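PDB 6W0P: kojibiose phosphorylase from Gut metagenome, which belongs to glycoside hydrolase family 65, whose members join an N-terminal beta-sandwich domain to a helical catalytic barrel and a small C-terminal domain. Local coordinates for residues Arg7-Ile16 with Asp308-Tyr316; Leu117-Gln125 with Val286-Tyr297. All coordinates share one frame; numbering follows the deposited sequence.

Contact 1 (Arg7-Ile16 with Asp308-Tyr316)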
loop_
_atom_site.group_PDB
_atom_site.type_symbol
_atom_site.label_atom_id
_atom_site.label_comp_id
_atom_site.label_asym_id
_atom_site.label_seq_id
_atom_site.Cartn_x
_atom_site.Cartn_y
_atom_site.Cartn_z
ATOM N N ARG A 7 -6.468 36.732 -7.017
ATOM C CA ARG A 7 -5.864 37.728 -7.929
ATOM C C ARG A 7 -5.088 38.745 -7.080
ATOM O O ARG A 7 -5.737 39.611 -6.487
ATOM C CB ARG A 7 -6.987 38.407 -8.717
ATOM C CG ARG A 7 -6.537 39.605 -9.539
ATOM C CD ARG A 7 -5.554 39.189 -10.614
ATOM N NE ARG A 7 -6.154 38.174 -11.469
ATOM C CZ ARG A 7 -6.875 38.410 -12.574
ATOM N NH1 ARG A 7 -7.081 39.644 -13.009
ATOM N NH2 ARG A 7 -7.372 37.387 -13.252
ATOM N N TYR A 8 -3.759 38.645 -7.012
ATOM C CA TYR A 8 -2.911 39.620 -6.283
ATOM C C TYR A 8 -1.867 40.240 -7.217
ATOM O O TYR A 8 -1.205 41.207 -6.742
ATOM C CB TYR A 8 -2.226 38.983 -5.078
ATOM C CG TYR A 8 -1.039 38.088 -5.370
ATOM C CD1 TYR A 8 -1.210 36.797 -5.842
ATOM C CD2 TYR A 8 0.256 38.510 -5.127
ATOM C CE1 TYR A 8 -0.130 35.956 -6.069
ATOM C CE2 TYR A 8 1.348 37.685 -5.354
ATOM C CZ TYR A 8 1.156 36.402 -5.833
ATOM O OH TYR A 8 2.225 35.572 -6.061
ATOM N N LEU A 9 -1.747 39.766 -8.466
ATOM C CA LEU A 9 -0.714 40.259 -9.421
ATOM C C LEU A 9 -1.342 41.230 -10.421
ATOM O O LEU A 9 -2.492 41.029 -10.815
ATOM C CB LEU A 9 -0.028 39.069 -10.103
ATOM C CG LEU A 9 0.795 38.210 -9.142
ATOM C CD1 LEU A 9 1.323 36.963 -9.824
ATOM C CD2 LEU A 9 1.957 38.998 -8.563
ATOM N N GLU A 10 -0.609 42.272 -10.784
ATOM C CA GLU A 10 -1.040 43.240 -11.821
ATOM C C GLU A 10 -1.179 42.515 -13.167
ATOM O O GLU A 10 -0.424 41.543 -13.450
ATOM C CB GLU A 10 -0.062 44.405 -11.943
ATOM C CG GLU A 10 0.077 45.223 -10.670
ATOM C CD GLU A 10 -1.215 45.517 -9.921
ATOM O OE1 GLU A 10 -1.250 45.308 -8.698
ATOM O OE2 GLU A 10 -2.194 45.936 -10.569
ATOM N N THR A 11 -2.134 42.994 -13.955
ATOM C CA THR A 11 -2.464 42.533 -15.320
ATOM C C THR A 11 -1.760 43.421 -16.341
ATOM O O THR A 11 -2.189 44.568 -16.499
ATOM C CB THR A 11 -3.974 42.560 -15.536
ATOM O OG1 THR A 11 -4.510 41.670 -14.561
ATOM C CG2 THR A 11 -4.355 42.101 -16.922
ATOM N N GLU A 12 -0.732 42.885 -16.992
ATOM C CA GLU A 12 -0.009 43.510 -18.127
ATOM C C GLU A 12 0.246 42.434 -19.175
ATOM O O GLU A 12 0.517 41.287 -18.828
ATOM C CB GLU A 12 1.363 44.040 -17.730
ATOM C CG GLU A 12 1.356 45.175 -16.734
ATOM C CD GLU A 12 2.743 45.775 -16.596
ATOM O OE1 GLU A 12 3.557 45.621 -17.562
ATOM O OE2 GLU A 12 3.011 46.391 -15.533
ATOM N N PRO A 13 0.257 42.784 -20.475
ATOM C CA PRO A 13 0.355 41.772 -21.517
ATOM C C PRO A 13 1.748 41.139 -21.622
ATOM O O PRO A 13 1.773 40.010 -22.066
ATOM C CB PRO A 13 -0.028 42.497 -22.826
ATOM C CG PRO A 13 0.117 43.982 -22.526
ATOM C CD PRO A 13 0.127 44.145 -21.009
ATOM N N TYR A 14 2.833 41.820 -21.204
ATOM C CA TYR A 14 4.230 41.338 -21.430
ATOM C C TYR A 14 5.022 41.162 -20.123
ATOM O O TYR A 14 6.214 40.850 -20.210
ATOM C CB TYR A 14 4.990 42.266 -22.391
ATOM C CG TYR A 14 4.404 42.383 -23.778
ATOM C CD1 TYR A 14 4.577 41.376 -24.727
ATOM C CD2 TYR A 14 3.675 43.508 -24.147
ATOM C CE1 TYR A 14 4.043 41.486 -26.005
ATOM C CE2 TYR A 14 3.164 43.643 -25.425
ATOM C CZ TYR A 14 3.334 42.621 -26.347
ATOM O OH TYR A 14 2.782 42.759 -27.589
ATOM N N ARG A 15 4.403 41.361 -18.959
ATOM C CA ARG A 15 5.088 41.239 -17.654
ATOM C C ARG A 15 4.121 40.728 -16.583
ATOM O O ARG A 15 2.912 40.975 -16.682
ATOM C CB ARG A 15 5.666 42.592 -17.224
ATOM C CG ARG A 15 6.372 43.352 -18.338
ATOM C CD ARG A 15 7.222 44.472 -17.765
ATOM N NE ARG A 15 6.392 45.479 -17.137
ATOM C CZ ARG A 15 6.843 46.486 -16.380
ATOM N NH1 ARG A 15 8.141 46.648 -16.161
ATOM N NH2 ARG A 15 5.974 47.351 -15.880
ATOM N N ILE A 16 4.657 40.024 -15.593
ATOM C CA ILE A 16 3.971 39.730 -14.312
ATOM C C ILE A 16 4.548 40.742 -13.330
ATOM O O ILE A 16 5.823 40.868 -13.258
ATOM C CB ILE A 16 4.190 38.273 -13.872
ATOM C CG1 ILE A 16 3.992 37.263 -15.009
ATOM C CG2 ILE A 16 3.304 37.936 -12.692
ATOM C CD1 ILE A 16 2.628 37.349 -15.698
ATOM N N ASP A 308 -7.543 41.206 -21.133
ATOM C CA ASP A 308 -6.165 41.524 -20.686
ATOM C C ASP A 308 -5.686 40.383 -19.794
ATOM O O ASP A 308 -4.487 40.048 -19.849
ATOM C CB ASP A 308 -6.108 42.868 -19.952
ATOM C CG ASP A 308 -6.488 44.052 -20.833
ATOM O OD1 ASP A 308 -6.277 43.973 -22.069
ATOM O OD2 ASP A 308 -6.960 45.052 -20.272
ATOM N N SER A 309 -6.606 39.817 -19.013
ATOM C CA SER A 309 -6.346 38.711 -18.064
ATOM C C SER A 309 -5.904 37.462 -18.847
ATOM O O SER A 309 -4.892 36.817 -18.466
ATOM C CB SER A 309 -7.554 38.453 -17.237
ATOM O OG SER A 309 -7.392 37.214 -16.548
ATOM N N ASP A 310 -6.583 37.147 -19.946
ATOM C CA ASP A 310 -6.241 35.953 -20.762
ATOM C C ASP A 310 -4.992 36.267 -21.589
ATOM O O ASP A 310 -4.200 35.367 -21.825
ATOM C CB ASP A 310 -7.431 35.482 -21.596
ATOM C CG ASP A 310 -8.413 34.608 -20.839
ATOM O OD1 ASP A 310 -7.992 33.971 -19.860
ATOM O OD2 ASP A 310 -9.571 34.531 -21.272
ATOM N N GLN A 311 -4.836 37.501 -22.045
ATOM C CA GLN A 311 -3.649 37.867 -22.856
ATOM C C GLN A 311 -2.405 37.670 -21.982
ATOM O O GLN A 311 -1.432 37.079 -22.470
ATOM C CB GLN A 311 -3.747 39.291 -23.416
ATOM C CG GLN A 311 -2.475 39.716 -24.135
ATOM C CD GLN A 311 -2.212 38.913 -25.385
ATOM O OE1 GLN A 311 -2.601 39.334 -26.474
ATOM N NE2 GLN A 311 -1.579 37.753 -25.250
ATOM N N GLN A 312 -2.432 38.153 -20.737
ATOM C CA GLN A 312 -1.300 37.973 -19.794
ATOM C C GLN A 312 -1.115 36.481 -19.550
ATOM O O GLN A 312 0.021 36.016 -19.642
ATOM C CB GLN A 312 -1.517 38.690 -18.461
ATOM C CG GLN A 312 -0.381 38.477 -17.463
ATOM C CD GLN A 312 -0.644 39.255 -16.193
ATOM O OE1 GLN A 312 -1.739 39.178 -15.628
ATOM N NE2 GLN A 312 0.341 40.038 -15.748
ATOM N N GLY A 313 -2.187 35.766 -19.228
ATOM C CA GLY A 313 -2.118 34.330 -18.900
ATOM C C GLY A 313 -1.472 33.545 -20.020
ATOM O O GLY A 313 -0.425 32.854 -19.760
ATOM N N ILE A 314 -2.028 33.611 -21.231
ATOM C CA ILE A 314 -1.493 32.763 -22.333
ATOM C C ILE A 314 -0.003 33.079 -22.557
ATOM O O ILE A 314 0.770 32.145 -22.845
ATOM C CB ILE A 314 -2.299 32.879 -23.638
ATOM C CG1 ILE A 314 -1.889 31.769 -24.596
ATOM C CG2 ILE A 314 -2.176 34.248 -24.296
ATOM C CD1 ILE A 314 -1.930 30.396 -23.985
ATOM N N ARG A 315 0.396 34.342 -22.474
ATOM C CA ARG A 315 1.802 34.704 -22.766
ATOM C C ARG A 315 2.667 34.214 -21.601
ATOM O O ARG A 315 3.768 33.697 -21.844
ATOM C CB ARG A 315 1.919 36.194 -23.083
ATOM C CG ARG A 315 3.221 36.491 -23.806
ATOM C CD ARG A 315 3.289 37.921 -24.266
ATOM N NE ARG A 315 2.640 38.097 -25.547
ATOM C CZ ARG A 315 1.668 38.958 -25.820
ATOM N NH1 ARG A 315 1.150 39.735 -24.872
ATOM N NH2 ARG A 315 1.207 39.012 -27.060
ATOM N N TYR A 316 2.132 34.258 -20.382
ATOM C CA TYR A 316 2.837 33.674 -19.223
ATOM C C TYR A 316 3.058 32.180 -19.500
ATOM O O TYR A 316 4.200 31.685 -19.290
ATOM C CB TYR A 316 2.084 33.949 -17.912
ATOM C CG TYR A 316 2.738 33.292 -16.729
ATOM C CD1 TYR A 316 3.890 33.812 -16.161
ATOM C CD2 TYR A 316 2.249 32.106 -16.224
ATOM C CE1 TYR A 316 4.516 33.183 -15.099
ATOM C CE2 TYR A 316 2.845 31.479 -15.147
ATOM C CZ TYR A 316 3.992 32.010 -14.589
ATOM O OH TYR A 316 4.587 31.353 -13.558
HETATM O O HOH W 1 -2.876 39.431 -13.246
HETATM O O HOH W 2 -0.261 41.615 -26.506
#
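Gln312 and Arg315 both reach the 7-16 segment with CG anti to the backbone N (chi1 178° in Gln312). Gln312 then runs straight on at chi2, while Arg315 bends at chi3 and lays its guanidinium beside Tyr14. The contact sets the first turns of helix 308-324 against the N-terminal beta-hairpin of strands 10-11 and 15-19, at the edge of the large antiparallel sheet.

The amide of Gln312 enters the hairpin. Its NE2 gives both hydrogens to backbone carbonyls, 2.9 Å to Glu10 O and 2.9 Å to Arg15 O. Each acceptor is met in its carbonyl plane on a lone pair, and both lie close to the amide plane, so the rotation of the amide is fixed. The other end, Gln312 OE1, accepts from Arg650. A water lies 2.7 Å from Gln312 OE1 and also reaches Leu9 O and Thr11 OG1. Ile16 CD1 packs against CG and NE2 of Gln312, and Ile16 CG1 lies 3.6 Å from Tyr316 CD1.

Further along, the CD1-CE1 side of the Tyr14 ring lies over one face of the Arg315 guanidinium, the two planes 19° apart, with CE1 of Tyr14 3.5 Å from CZ of Arg315. Gln311 NE2 lies over the opposite face, toward its rim; that amide is held by Ile302 O and the backbone N of Ile304. Asp301 forms a salt bridge with NH2 of Arg315, which should help fix its orientation. At its edge, Arg315 NH1 donates to Pro13 O at 2.9 Å; the oxygen lies in the guanidinium plane, but the nitrogen stands 58° out of the carbonyl plane.

Contact 2 (Leu117-Gln125 with Val286-Tyr297)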
loop_
_atom_site.group_PDB
_atom_site.type_symbol
_atom_site.label_atom_id
_atom_site.label_comp_id
_atom_site.label_asym_id
_atom_site.label_seq_id
_atom_site.Cartn_x
_atom_site.Cartn_y
_atom_site.Cartn_z
ATOM N N LEU A 117 8.550 40.195 -13.567
ATOM C CA LEU A 117 9.085 39.205 -14.532
ATOM C C LEU A 117 8.752 39.766 -15.914
ATOM O O LEU A 117 7.564 40.013 -16.188
ATOM C CB LEU A 117 8.465 37.836 -14.255
ATOM C CG LEU A 117 8.749 36.756 -15.307
ATOM C CD1 LEU A 117 10.220 36.408 -15.344
ATOM C CD2 LEU A 117 7.937 35.503 -15.049
ATOM N N ASP A 118 9.757 40.038 -16.736
ATOM C CA ASP A 118 9.517 40.539 -18.114
ATOM C C ASP A 118 9.445 39.338 -19.064
ATOM O O ASP A 118 10.461 38.693 -19.301
ATOM C CB ASP A 118 10.583 41.550 -18.527
ATOM C CG ASP A 118 10.138 42.384 -19.706
ATOM O OD1 ASP A 118 9.520 41.791 -20.615
ATOM O OD2 ASP A 118 10.392 43.630 -19.679
ATOM N N LEU A 119 8.273 39.062 -19.613
ATOM C CA LEU A 119 8.062 37.854 -20.451
ATOM C C LEU A 119 8.801 37.976 -21.797
ATOM O O LEU A 119 8.889 36.950 -22.481
ATOM C CB LEU A 119 6.571 37.632 -20.650
ATOM C CG LEU A 119 5.722 37.465 -19.392
ATOM C CD1 LEU A 119 4.273 37.345 -19.792
ATOM C CD2 LEU A 119 6.150 36.250 -18.559
ATOM N N ARG A 120 9.402 39.127 -22.130
ATOM C CA ARG A 120 10.117 39.301 -23.427
ATOM C C ARG A 120 11.622 39.061 -23.278
ATOM O O ARG A 120 12.289 38.964 -24.320
ATOM C CB ARG A 120 9.848 40.689 -24.006
ATOM C CG ARG A 120 8.371 41.037 -24.066
ATOM C CD ARG A 120 8.150 42.530 -24.137
ATOM N NE ARG A 120 8.560 43.143 -22.884
ATOM C CZ ARG A 120 8.342 44.427 -22.592
ATOM N NH1 ARG A 120 7.725 45.205 -23.468
ATOM N NH2 ARG A 120 8.727 44.923 -21.428
ATOM N N SER A 121 12.143 38.979 -22.047
ATOM C CA SER A 121 13.605 38.900 -21.770
ATOM C C SER A 121 13.924 37.830 -20.721
ATOM O O SER A 121 15.041 37.282 -20.741
ATOM C CB SER A 121 14.148 40.244 -21.342
ATOM O OG SER A 121 13.641 40.641 -20.072
ATOM N N GLY A 122 12.980 37.501 -19.857
ATOM C CA GLY A 122 13.248 36.638 -18.707
ATOM C C GLY A 122 13.993 37.437 -17.656
ATOM O O GLY A 122 14.607 36.820 -16.815
ATOM N N LEU A 123 13.927 38.769 -17.728
ATOM C CA LEU A 123 14.493 39.662 -16.696
ATOM C C LEU A 123 13.588 39.564 -15.468
ATOM O O LEU A 123 12.351 39.787 -15.587
ATOM C CB LEU A 123 14.591 41.110 -17.185
ATOM C CG LEU A 123 15.055 42.078 -16.092
ATOM C CD1 LEU A 123 16.417 41.651 -15.584
ATOM C CD2 LEU A 123 15.108 43.520 -16.574
ATOM N N TYR A 124 14.174 39.156 -14.350
ATOM C CA TYR A 124 13.491 39.086 -13.043
ATOM C C TYR A 124 14.122 40.182 -12.183
ATOM O O TYR A 124 15.352 40.170 -11.980
ATOM C CB TYR A 124 13.571 37.675 -12.457
ATOM C CG TYR A 124 13.023 37.619 -11.059
ATOM C CD1 TYR A 124 11.715 37.981 -10.811
ATOM C CD2 TYR A 124 13.817 37.288 -9.980
ATOM C CE1 TYR A 124 11.194 37.984 -9.532
ATOM C CE2 TYR A 124 13.316 37.306 -8.687
ATOM C CZ TYR A 124 11.997 37.652 -8.461
ATOM O OH TYR A 124 11.478 37.696 -7.198
ATOM N N GLN A 125 13.298 41.128 -11.740
ATOM C CA GLN A 125 13.732 42.374 -11.076
ATOM C C GLN A 125 12.896 42.548 -9.817
ATOM O O GLN A 125 11.658 42.419 -9.884
ATOM C CB GLN A 125 13.578 43.569 -12.016
ATOM C CG GLN A 125 14.618 44.649 -11.815
ATOM C CD GLN A 125 14.407 45.821 -12.740
ATOM O OE1 GLN A 125 13.393 46.517 -12.658
ATOM N NE2 GLN A 125 15.369 46.056 -13.627
ATOM N N VAL A 286 20.672 41.014 -21.050
ATOM C CA VAL A 286 19.192 41.158 -21.155
ATOM C C VAL A 286 18.834 41.174 -22.653
ATOM O O VAL A 286 17.916 40.448 -23.032
ATOM C CB VAL A 286 18.654 42.404 -20.427
ATOM C CG1 VAL A 286 17.142 42.519 -20.572
ATOM C CG2 VAL A 286 19.053 42.426 -18.954
ATOM N N LYS A 287 19.550 41.954 -23.466
ATOM C CA LYS A 287 19.316 42.050 -24.934
ATOM C C LYS A 287 19.524 40.673 -25.566
ATOM O O LYS A 287 18.700 40.300 -26.394
ATOM C CB LYS A 287 20.224 43.087 -25.592
ATOM C CG LYS A 287 19.871 44.528 -25.265
ATOM C CD LYS A 287 20.808 45.515 -25.912
ATOM C CE LYS A 287 20.525 46.949 -25.524
ATOM N NZ LYS A 287 21.090 47.890 -26.523
ATOM N N LYS A 288 20.544 39.935 -25.140
ATOM C CA LYS A 288 20.839 38.570 -25.644
ATOM C C LYS A 288 19.652 37.648 -25.344
ATOM O O LYS A 288 19.192 36.955 -26.282
ATOM C CB LYS A 288 22.132 38.045 -25.033
ATOM C CG LYS A 288 22.579 36.686 -25.541
ATOM C CD LYS A 288 23.786 36.210 -24.789
ATOM C CE LYS A 288 24.366 34.930 -25.338
ATOM N NZ LYS A 288 25.097 34.190 -24.277
ATOM N N ASN A 289 19.114 37.704 -24.124
ATOM C CA ASN A 289 17.963 36.853 -23.750
ATOM C C ASN A 289 16.748 37.286 -24.573
ATOM O O ASN A 289 15.981 36.418 -25.000
ATOM C CB ASN A 289 17.665 36.879 -22.254
ATOM C CG ASN A 289 18.039 35.591 -21.575
ATOM O OD1 ASN A 289 18.925 34.883 -22.035
ATOM N ND2 ASN A 289 17.370 35.293 -20.481
ATOM N N GLN A 290 16.592 38.579 -24.811
ATOM C CA GLN A 290 15.424 39.095 -25.558
ATOM C C GLN A 290 15.484 38.568 -26.997
ATOM O O GLN A 290 14.422 38.243 -27.522
ATOM C CB GLN A 290 15.359 40.622 -25.490
ATOM C CG GLN A 290 14.168 41.225 -26.224
ATOM C CD GLN A 290 13.556 42.341 -25.417
ATOM O OE1 GLN A 290 14.027 42.675 -24.318
ATOM N NE2 GLN A 290 12.501 42.924 -25.960
ATOM N N LYS A 291 16.676 38.492 -27.598
ATOM C CA LYS A 291 16.892 37.963 -28.973
ATOM C C LYS A 291 16.386 36.513 -29.021
ATOM O O LYS A 291 15.699 36.164 -29.982
ATOM C CB LYS A 291 18.365 38.071 -29.373
ATOM C CG LYS A 291 18.629 38.299 -30.856
ATOM C CD LYS A 291 20.005 37.820 -31.268
ATOM C CE LYS A 291 20.082 36.314 -31.460
ATOM N NZ LYS A 291 19.994 35.942 -32.898
ATOM N N PHE A 292 16.680 35.708 -27.993
ATOM C CA PHE A 292 16.177 34.313 -27.867
ATOM C C PHE A 292 14.646 34.292 -27.751
ATOM O O PHE A 292 14.026 33.505 -28.468
ATOM C CB PHE A 292 16.796 33.628 -26.657
ATOM C CG PHE A 292 16.233 32.265 -26.358
ATOM C CD1 PHE A 292 15.035 32.128 -25.668
ATOM C CD2 PHE A 292 16.920 31.124 -26.736
ATOM C CE1 PHE A 292 14.543 30.871 -25.362
ATOM C CE2 PHE A 292 16.422 29.869 -26.423
ATOM C CZ PHE A 292 15.240 29.746 -25.732
ATOM N N PHE A 293 14.037 35.109 -26.882
ATOM C CA PHE A 293 12.562 35.098 -26.699
ATOM C C PHE A 293 11.847 35.652 -27.945
ATOM O O PHE A 293 10.722 35.160 -28.236
ATOM C CB PHE A 293 12.161 35.834 -25.422
ATOM C CG PHE A 293 12.364 35.013 -24.178
ATOM C CD1 PHE A 293 11.498 33.973 -23.884
ATOM C CD2 PHE A 293 13.413 35.285 -23.314
ATOM C CE1 PHE A 293 11.668 33.220 -22.735
ATOM C CE2 PHE A 293 13.595 34.525 -22.180
ATOM C CZ PHE A 293 12.736 33.484 -21.902
ATOM N N ASN A 294 12.408 36.660 -28.623
ATOM C CA ASN A 294 11.788 37.262 -29.832
ATOM C C ASN A 294 11.575 36.151 -30.870
ATOM O O ASN A 294 10.500 36.081 -31.442
ATOM C CB ASN A 294 12.621 38.376 -30.462
ATOM C CG ASN A 294 12.621 39.672 -29.678
ATOM O OD1 ASN A 294 11.789 39.893 -28.796
ATOM N ND2 ASN A 294 13.575 40.535 -29.986
ATOM N N HIS A 295 12.589 35.312 -31.089
ATOM C CA HIS A 295 12.531 34.149 -32.012
ATOM C C HIS A 295 11.341 33.257 -31.623
ATOM O O HIS A 295 10.534 32.951 -32.520
ATOM C CB HIS A 295 13.882 33.424 -32.025
ATOM C CG HIS A 295 13.861 32.133 -32.765
ATOM N ND1 HIS A 295 14.052 32.064 -34.141
ATOM C CD2 HIS A 295 13.642 30.872 -32.336
ATOM C CE1 HIS A 295 13.990 30.799 -34.516
ATOM N NE2 HIS A 295 13.722 30.053 -33.430
ATOM N N PHE A 296 11.214 32.874 -30.340
ATOM C CA PHE A 296 10.156 31.934 -29.881
ATOM C C PHE A 296 8.792 32.626 -29.960
ATOM O O PHE A 296 7.842 31.892 -30.288
ATOM C CB PHE A 296 10.494 31.272 -28.538
ATOM C CG PHE A 296 11.501 30.150 -28.707
ATOM C CD1 PHE A 296 12.854 30.350 -28.448
ATOM C CD2 PHE A 296 11.113 28.919 -29.231
ATOM C CE1 PHE A 296 13.776 29.339 -28.666
ATOM C CE2 PHE A 296 12.037 27.915 -29.460
ATOM C CZ PHE A 296 13.368 28.126 -29.180
ATOM N N TYR A 297 8.694 33.952 -29.757
ATOM C CA TYR A 297 7.391 34.656 -29.821
ATOM C C TYR A 297 6.981 34.800 -31.303
ATOM O O TYR A 297 5.764 34.704 -31.579
ATOM C CB TYR A 297 7.377 35.951 -28.996
ATOM C CG TYR A 297 7.296 35.739 -27.496
ATOM C CD1 TYR A 297 8.290 36.218 -26.658
ATOM C CD2 TYR A 297 6.260 35.022 -26.896
ATOM C CE1 TYR A 297 8.245 36.020 -25.287
ATOM C CE2 TYR A 297 6.195 34.818 -25.526
ATOM C CZ TYR A 297 7.190 35.330 -24.716
ATOM O OH TYR A 297 7.175 35.153 -23.372
HETATM O O HOH W 3 10.695 38.790 -26.696
#
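The turn at Leu119-Gly122 lies against helix 282-300, with CA of Ser121 4.2 Å from CA of Gln290. This is the beta-hairpin turn between strands 109-118 and 123-132, and it presents three successive carbonyls, of Leu119, Arg120 and Ser121, to the helix. Gly122 closes the turn with positive phi.

Each carbonyl is met differently. Tyr297 OH donates to Leu119 O at 2.6 Å, from a position tilted 34° off the carbonyl plane. Arg120 O faces the helix backbone, where CA of Gln290 makes a CA-H...O contact of 3.4 Å. A water also donates to Arg120 O, and to Asn294 OD1. Ser121 O takes ND2 of Asn289 at 3.1 Å, almost head-on to the carbonyl, at a C=O...N angle of 165°. The same amide is anchored beyond the turn, ND2 to Leu145 O and OD1 to the backbone N of Met147.

Phe293 packs on the carbonyl side of the turn. Its CB lies 3.3 Å from Arg120 O, while CE2 rests against the Ser121 carbonyl. Val286 CG1 packs on Ser121 CB at 3.8 Å.

Two side chains brace the turn itself. Asp118 OD1 accepts from the backbone N of Arg120, an Asx turn, and its carboxylate is gripped side-on by NE and NH2 of Arg120. Ser121 OG, at chi1 67°, accepts from Leu123 N in an ST turn. The turn is thus shaped by its own side chains. Helix side chains donate to Leu119 O and Ser121 O, while Arg120 O relies on a water and a CA-H...O contact.

Overall arrangement
Contacts 1 and 2 lie about 16 Å apart, centre to centre, on the same side of the chain's centre. Both reach the ten-stranded antiparallel sheet, where strands 15-19 and 109-118 are neighbours. The two touch directly: Tyr14 O and Ile16 O probably accept hydrogen bonds from Leu119 N and Leu117 N. Along the chain the order is 7-16, 117-125, 286-297 and 308-316, so both segments of contact 2 fall between those of contact 1. The helices 282-300 and 308-324 follow each other in the chain and also meet through Phe293 and Phe319. Together the contacts join the edge hairpin and the neighbouring hairpin turn of this sheet to two successive helices.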